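Local coordinates for sister chromatid cohesion protein (Chaetomium thermophilum, PDB 5T8V) that probably serves, as the C-terminal HEAT-repeat part of the Scc2 cohesin loader, in loading cohesin onto chromatin, at residues I1377-S1389 against V1414-I1428. Numbering follows the deposited sequence.
Sequences IWEVRTYLRRLYS and VKVQGVTGDKVWEEI
Val1424 sets its CG1 methyl over the centre of one face of the Tyr1383 ring, the two side chains crossing at about a right angle: CG1 sits 3.5 Å from the ring centroid and 14° off the normal, a CH-pi contact. CG1 is turned between its own backbone N and carbonyl carbon (chi1 60°), which lays it over the ring while CG2 packs on Tyr1383 CB and CG. Val1419 CG1 reaches Tyr1383 CE1 obliquely at 3.7 Å, and the phenol OH of Tyr1383 ends 3.4 Å from Gly1421 CA, where a side chain would probably find little room. An alanine in place of Tyr1383 would probably open a gap against Val1424 CG1, with no ring face left for it to rest on, and leave Val1419 CG1 without its aromatic neighbour. One turn on, Leu1387 directs CD1 between Val1419 CB and the aliphatic stem of Lys1415, touching Lys1415 CG at 3.7 Å. The helix end meets the incoming chain through a weak bond from Val1416 N to Leu1387 O (3.3 Å). At the other end, Val1380 CG2 meets Ile1428 CD1 at 3.7 Å. Nearby, Glu1379 and Glu1427 cross at about a right angle; Glu1379 OE1 and Glu1427 OE2 stay 5.0 Å apart, so the carboxylate of Glu1379 rests on the CG methylene of Glu1427 rather than facing its carboxylate. The two helical segments run antiparallel (174°), 10.2 Å apart at closest approach, as in a helical hairpin. Val1380 and Ile1428 both also touch Ile1280 of helix 1271-1284, while Leu1384 and Tyr1388 pack on helix 1291-1319, to which Arg1381 is salt-bridged through Glu1302.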
loop_
_atom_site.group_PDB
_atom_site.type_symbol
_atom_site.label_atom_id
_atom_site.label_comp_id
_atom_site.label_asym_id
_atom_site.label_seq_id
_atom_site.Cartn_x
_atom_site.Cartn_y
_atom_site.Cartn_z
ATOM N N ILE A 1377 12.128 -36.549 -21.797
ATOM C CA ILE A 1377 12.462 -35.460 -22.713
ATOM C C ILE A 1377 11.192 -34.874 -23.312
ATOM O O ILE A 1377 10.956 -33.662 -23.253
ATOM C CB ILE A 1377 13.419 -35.953 -23.815
ATOM C CG1 ILE A 1377 14.767 -36.361 -23.219
ATOM C CG2 ILE A 1377 13.632 -34.863 -24.868
ATOM C CD1 ILE A 1377 15.655 -37.111 -24.194
ATOM N N TRP A 1378 10.356 -35.729 -23.905
ATOM C CA TRP A 1378 9.141 -35.240 -24.546
ATOM C C TRP A 1378 8.183 -34.623 -23.536
ATOM O O TRP A 1378 7.473 -33.665 -23.864
ATOM C CB TRP A 1378 8.447 -36.374 -25.301
ATOM C CG TRP A 1378 7.282 -35.898 -26.105
ATOM C CD1 TRP A 1378 5.968 -35.920 -25.741
ATOM C CD2 TRP A 1378 7.327 -35.313 -27.412
ATOM N NE1 TRP A 1378 5.191 -35.390 -26.741
ATOM C CE2 TRP A 1378 6.001 -35.010 -27.778
ATOM C CE3 TRP A 1378 8.360 -35.019 -28.309
ATOM C CZ2 TRP A 1378 5.680 -34.428 -29.003
ATOM C CZ3 TRP A 1378 8.040 -34.441 -29.523
ATOM C CH2 TRP A 1378 6.711 -34.151 -29.860
ATOM N N GLU A 1379 8.137 -35.156 -22.314
ATOM C CA GLU A 1379 7.303 -34.555 -21.278
ATOM C C GLU A 1379 7.708 -33.107 -21.037
ATOM O O GLU A 1379 6.875 -32.194 -21.109
ATOM C CB GLU A 1379 7.404 -35.371 -19.989
ATOM C CG GLU A 1379 6.524 -34.864 -18.851
ATOM C CD GLU A 1379 5.043 -34.948 -19.174
ATOM O OE1 GLU A 1379 4.672 -35.738 -20.069
ATOM O OE2 GLU A 1379 4.249 -34.224 -18.532
ATOM N N VAL A 1380 8.994 -32.875 -20.759
ATOM C CA VAL A 1380 9.474 -31.507 -20.578
ATOM C C VAL A 1380 9.215 -30.684 -21.833
ATOM O O VAL A 1380 8.913 -29.488 -21.757
ATOM C CB VAL A 1380 10.967 -31.509 -20.200
ATOM C CG1 VAL A 1380 11.513 -30.083 -20.149
ATOM C CG2 VAL A 1380 11.171 -32.199 -18.861
ATOM N N ARG A 1381 9.333 -31.309 -23.005
ATOM C CA ARG A 1381 9.108 -30.600 -24.259
ATOM C C ARG A 1381 7.695 -30.036 -24.315
ATOM O O ARG A 1381 7.498 -28.831 -24.504
ATOM C CB ARG A 1381 9.375 -31.537 -25.440
ATOM C CG ARG A 1381 9.047 -30.950 -26.806
ATOM C CD ARG A 1381 7.653 -31.355 -27.273
ATOM N NE ARG A 1381 7.356 -30.863 -28.614
ATOM C CZ ARG A 1381 6.153 -30.917 -29.179
ATOM N NH1 ARG A 1381 5.126 -31.438 -28.519
ATOM N NH2 ARG A 1381 5.974 -30.445 -30.403
ATOM N N THR A 1382 6.691 -30.899 -24.148
ATOM C CA THR A 1382 5.310 -30.429 -24.130
ATOM C C THR A 1382 5.106 -29.388 -23.038
ATOM O O THR A 1382 4.425 -28.375 -23.252
ATOM C CB THR A 1382 4.353 -31.605 -23.928
ATOM O OG1 THR A 1382 4.618 -32.230 -22.667
ATOM C CG2 THR A 1382 4.510 -32.628 -25.045
ATOM N N TYR A 1383 5.695 -29.615 -21.861
ATOM C CA TYR A 1383 5.558 -28.652 -20.774
ATOM C C TYR A 1383 6.062 -27.275 -21.189
ATOM O O TYR A 1383 5.492 -26.254 -20.793
ATOM C CB TYR A 1383 6.306 -29.141 -19.537
ATOM C CG TYR A 1383 6.393 -28.100 -18.443
ATOM C CD1 TYR A 1383 5.284 -27.781 -17.672
ATOM C CD2 TYR A 1383 7.584 -27.435 -18.185
ATOM C CE1 TYR A 1383 5.358 -26.828 -16.672
ATOM C CE2 TYR A 1383 7.669 -26.482 -17.187
ATOM C CZ TYR A 1383 6.553 -26.182 -16.434
ATOM O OH TYR A 1383 6.632 -25.232 -15.440
ATOM N N LEU A 1384 7.135 -27.225 -21.982
ATOM C CA LEU A 1384 7.646 -25.942 -22.452
ATOM C C LEU A 1384 6.754 -25.360 -23.541
ATOM O O LEU A 1384 6.471 -24.156 -23.544
ATOM C CB LEU A 1384 9.077 -26.098 -22.967
ATOM C CG LEU A 1384 10.163 -26.506 -21.967
ATOM C CD1 LEU A 1384 11.528 -26.485 -22.642
ATOM C CD2 LEU A 1384 10.165 -25.613 -20.735
ATOM N N ARG A 1385 6.303 -26.199 -24.477
ATOM C CA ARG A 1385 5.448 -25.718 -25.556
ATOM C C ARG A 1385 4.183 -25.073 -25.007
ATOM O O ARG A 1385 3.720 -24.054 -25.531
ATOM C CB ARG A 1385 5.099 -26.870 -26.499
ATOM C CG ARG A 1385 6.308 -27.547 -27.131
ATOM C CD ARG A 1385 6.895 -26.725 -28.265
ATOM N NE ARG A 1385 6.132 -26.872 -29.502
ATOM C CZ ARG A 1385 6.494 -26.353 -30.672
ATOM N NH1 ARG A 1385 5.735 -26.542 -31.743
ATOM N NH2 ARG A 1385 7.613 -25.646 -30.775
ATOM N N ARG A 1386 3.610 -25.650 -23.947
ATOM C CA ARG A 1386 2.420 -25.061 -23.345
ATOM C C ARG A 1386 2.769 -23.955 -22.355
ATOM O O ARG A 1386 1.961 -23.045 -22.142
ATOM C CB ARG A 1386 1.590 -26.141 -22.648
ATOM C CG ARG A 1386 0.310 -25.612 -22.013
ATOM C CD ARG A 1386 -0.910 -26.431 -22.410
ATOM N NE ARG A 1386 -2.155 -25.774 -22.018
ATOM C CZ ARG A 1386 -3.370 -26.232 -22.303
ATOM N NH1 ARG A 1386 -3.521 -27.357 -22.989
ATOM N NH2 ARG A 1386 -4.441 -25.560 -21.902
ATOM N N LEU A 1387 3.959 -24.009 -21.753
ATOM C CA LEU A 1387 4.349 -23.005 -20.770
ATOM C C LEU A 1387 4.653 -21.655 -21.405
ATOM O O LEU A 1387 4.694 -20.646 -20.692
ATOM C CB LEU A 1387 5.567 -23.491 -19.980
ATOM C CG LEU A 1387 6.186 -22.501 -18.988
ATOM C CD1 LEU A 1387 5.172 -22.089 -17.934
ATOM C CD2 LEU A 1387 7.420 -23.096 -18.335
ATOM N N TYR A 1388 4.868 -21.610 -22.719
ATOM C CA TYR A 1388 5.172 -20.359 -23.402
ATOM C C TYR A 1388 4.199 -20.122 -24.550
ATOM O O TYR A 1388 3.210 -19.398 -24.391
ATOM C CB TYR A 1388 6.616 -20.369 -23.910
ATOM C CG TYR A 1388 7.647 -20.268 -22.806
ATOM C CD1 TYR A 1388 8.072 -21.398 -22.119
ATOM C CD2 TYR A 1388 8.195 -19.042 -22.450
ATOM C CE1 TYR A 1388 9.014 -21.309 -21.109
ATOM C CE2 TYR A 1388 9.136 -18.945 -21.443
ATOM C CZ TYR A 1388 9.543 -20.081 -20.775
ATOM O OH TYR A 1388 10.480 -19.990 -19.770
ATOM N N SER A 1389 4.464 -20.725 -25.707
ATOM C CA SER A 1389 3.593 -20.567 -26.862
ATOM C C SER A 1389 3.788 -21.750 -27.797
ATOM O O SER A 1389 4.870 -22.341 -27.857
ATOM C CB SER A 1389 3.873 -19.252 -27.600
ATOM O OG SER A 1389 3.531 -18.136 -26.797
ATOM N N VAL A 1414 7.345 -14.780 -22.753
ATOM C CA VAL A 1414 6.343 -14.508 -21.729
ATOM C C VAL A 1414 5.770 -15.835 -21.250
ATOM O O VAL A 1414 5.634 -16.791 -22.019
ATOM C CB VAL A 1414 5.218 -13.584 -22.250
ATOM C CG1 VAL A 1414 4.228 -13.258 -21.134
ATOM C CG2 VAL A 1414 5.805 -12.304 -22.833
ATOM N N LYS A 1415 5.430 -15.885 -19.966
ATOM C CA LYS A 1415 4.902 -17.085 -19.337
ATOM C C LYS A 1415 3.378 -17.055 -19.331
ATOM O O LYS A 1415 2.757 -15.992 -19.259
ATOM C CB LYS A 1415 5.429 -17.215 -17.905
ATOM C CG LYS A 1415 4.935 -18.445 -17.159
ATOM C CD LYS A 1415 5.538 -18.525 -15.766
ATOM C CE LYS A 1415 4.914 -19.647 -14.950
ATOM N NZ LYS A 1415 5.521 -19.758 -13.595
ATOM N N VAL A 1416 2.778 -18.244 -19.406
ATOM C CA VAL A 1416 1.325 -18.360 -19.386
ATOM C C VAL A 1416 0.829 -18.310 -17.942
ATOM O O VAL A 1416 1.560 -18.596 -16.991
ATOM C CB VAL A 1416 0.866 -19.649 -20.095
ATOM C CG1 VAL A 1416 -0.642 -19.643 -20.317
ATOM C CG2 VAL A 1416 1.591 -19.816 -21.427
ATOM N N GLN A 1417 -0.440 -17.938 -17.783
ATOM C CA GLN A 1417 -1.023 -17.711 -16.466
ATOM C C GLN A 1417 -0.861 -18.918 -15.545
ATOM O O GLN A 1417 -0.036 -18.894 -14.625
ATOM C CB GLN A 1417 -2.504 -17.350 -16.601
ATOM C CG GLN A 1417 -3.163 -16.949 -15.290
ATOM C CD GLN A 1417 -4.473 -16.216 -15.496
ATOM O OE1 GLN A 1417 -4.952 -16.080 -16.622
ATOM N NE2 GLN A 1417 -5.060 -15.734 -14.407
ATOM N N GLY A 1418 -1.637 -19.974 -15.781
ATOM C CA GLY A 1418 -1.672 -21.102 -14.868
ATOM C C GLY A 1418 -0.952 -22.338 -15.365
ATOM O O GLY A 1418 -1.590 -23.333 -15.721
ATOM N N VAL A 1419 0.379 -22.289 -15.388
ATOM C CA VAL A 1419 1.195 -23.456 -15.705
ATOM C C VAL A 1419 2.259 -23.583 -14.624
ATOM O O VAL A 1419 3.457 -23.445 -14.895
ATOM C CB VAL A 1419 1.830 -23.348 -17.105
ATOM C CG1 VAL A 1419 2.459 -24.677 -17.509
ATOM C CG2 VAL A 1419 0.795 -22.908 -18.134
ATOM N N THR A 1420 1.820 -23.843 -13.391
ATOM C CA THR A 1420 2.701 -23.868 -12.229
ATOM C C THR A 1420 3.972 -24.663 -12.502
ATOM O O THR A 1420 5.062 -24.088 -12.587
ATOM C CB THR A 1420 1.966 -24.457 -11.021
ATOM O OG1 THR A 1420 0.720 -23.774 -10.838
ATOM C CG2 THR A 1420 2.806 -24.315 -9.756
ATOM N N GLY A 1421 3.844 -25.979 -12.642
ATOM C CA GLY A 1421 4.992 -26.831 -12.877
ATOM C C GLY A 1421 5.006 -28.063 -11.995
ATOM O O GLY A 1421 5.939 -28.868 -12.058
ATOM N N ASP A 1422 3.976 -28.220 -11.161
ATOM C CA ASP A 1422 3.894 -29.401 -10.308
ATOM C C ASP A 1422 3.522 -30.636 -11.119
ATOM O O ASP A 1422 4.030 -31.733 -10.860
ATOM C CB ASP A 1422 2.878 -29.168 -9.190
ATOM C CG ASP A 1422 3.268 -28.023 -8.278
ATOM O OD1 ASP A 1422 4.465 -27.906 -7.945
ATOM O OD2 ASP A 1422 2.377 -27.235 -7.898
ATOM N N LYS A 1423 2.641 -30.474 -12.109
ATOM C CA LYS A 1423 2.227 -31.607 -12.931
ATOM C C LYS A 1423 3.413 -32.215 -13.668
ATOM O O LYS A 1423 3.562 -33.441 -13.716
ATOM C CB LYS A 1423 1.151 -31.166 -13.923
ATOM C CG LYS A 1423 -0.121 -30.643 -13.274
ATOM C CD LYS A 1423 -1.119 -30.161 -14.317
ATOM C CE LYS A 1423 -2.427 -29.721 -13.676
ATOM N NZ LYS A 1423 -3.411 -29.242 -14.686
ATOM N N VAL A 1424 4.267 -31.372 -14.253
ATOM C CA VAL A 1424 5.409 -31.877 -15.007
ATOM C C VAL A 1424 6.414 -32.548 -14.077
ATOM O O VAL A 1424 7.031 -33.557 -14.433
ATOM C CB VAL A 1424 6.055 -30.740 -15.822
ATOM C CG1 VAL A 1424 6.542 -29.621 -14.909
ATOM C CG2 VAL A 1424 7.193 -31.274 -16.682
ATOM N N TRP A 1425 6.596 -32.001 -12.874
ATOM C CA TRP A 1425 7.501 -32.606 -11.903
ATOM C C TRP A 1425 7.006 -33.989 -11.491
ATOM O O TRP A 1425 7.705 -34.999 -11.656
ATOM C CB TRP A 1425 7.624 -31.681 -10.689
ATOM C CG TRP A 1425 8.699 -32.049 -9.715
ATOM C CD1 TRP A 1425 8.537 -32.673 -8.513
ATOM C CD2 TRP A 1425 10.102 -31.799 -9.852
ATOM N NE1 TRP A 1425 9.754 -32.831 -7.894
ATOM C CE2 TRP A 1425 10.731 -32.304 -8.695
ATOM C CE3 TRP A 1425 10.890 -31.201 -10.842
ATOM C CZ2 TRP A 1425 12.109 -32.229 -8.501
ATOM C CZ3 TRP A 1425 12.258 -31.129 -10.647
ATOM C CH2 TRP A 1425 12.854 -31.640 -9.485
ATOM N N GLU A 1426 5.784 -34.047 -10.956
ATOM C CA GLU A 1426 5.177 -35.318 -10.578
ATOM C C GLU A 1426 5.253 -36.327 -11.718
ATOM O O GLU A 1426 5.665 -37.475 -11.520
ATOM C CB GLU A 1426 3.724 -35.082 -10.157
ATOM C CG GLU A 1426 2.866 -36.336 -10.058
ATOM C CD GLU A 1426 1.440 -36.026 -9.646
ATOM O OE1 GLU A 1426 1.184 -34.887 -9.197
ATOM O OE2 GLU A 1426 0.573 -36.918 -9.778
ATOM N N GLU A 1427 4.859 -35.913 -12.923
ATOM C CA GLU A 1427 4.844 -36.840 -14.049
ATOM C C GLU A 1427 6.248 -37.322 -14.385
ATOM O O GLU A 1427 6.444 -38.494 -14.728
ATOM C CB GLU A 1427 4.196 -36.180 -15.267
ATOM C CG GLU A 1427 4.013 -37.112 -16.455
ATOM C CD GLU A 1427 3.097 -38.281 -16.148
ATOM O OE1 GLU A 1427 2.398 -38.238 -15.112
ATOM O OE2 GLU A 1427 3.074 -39.246 -16.942
ATOM N N ILE A 1428 7.241 -36.435 -14.300
ATOM C CA ILE A 1428 8.625 -36.848 -14.513
ATOM C C ILE A 1428 9.002 -37.942 -13.524
ATOM O O ILE A 1428 9.612 -38.953 -13.892
ATOM C CB ILE A 1428 9.573 -35.639 -14.410
ATOM C CG1 ILE A 1428 9.466 -34.777 -15.671
ATOM C CG2 ILE A 1428 11.028 -36.092 -14.217
ATOM C CD1 ILE A 1428 10.160 -33.435 -15.567
#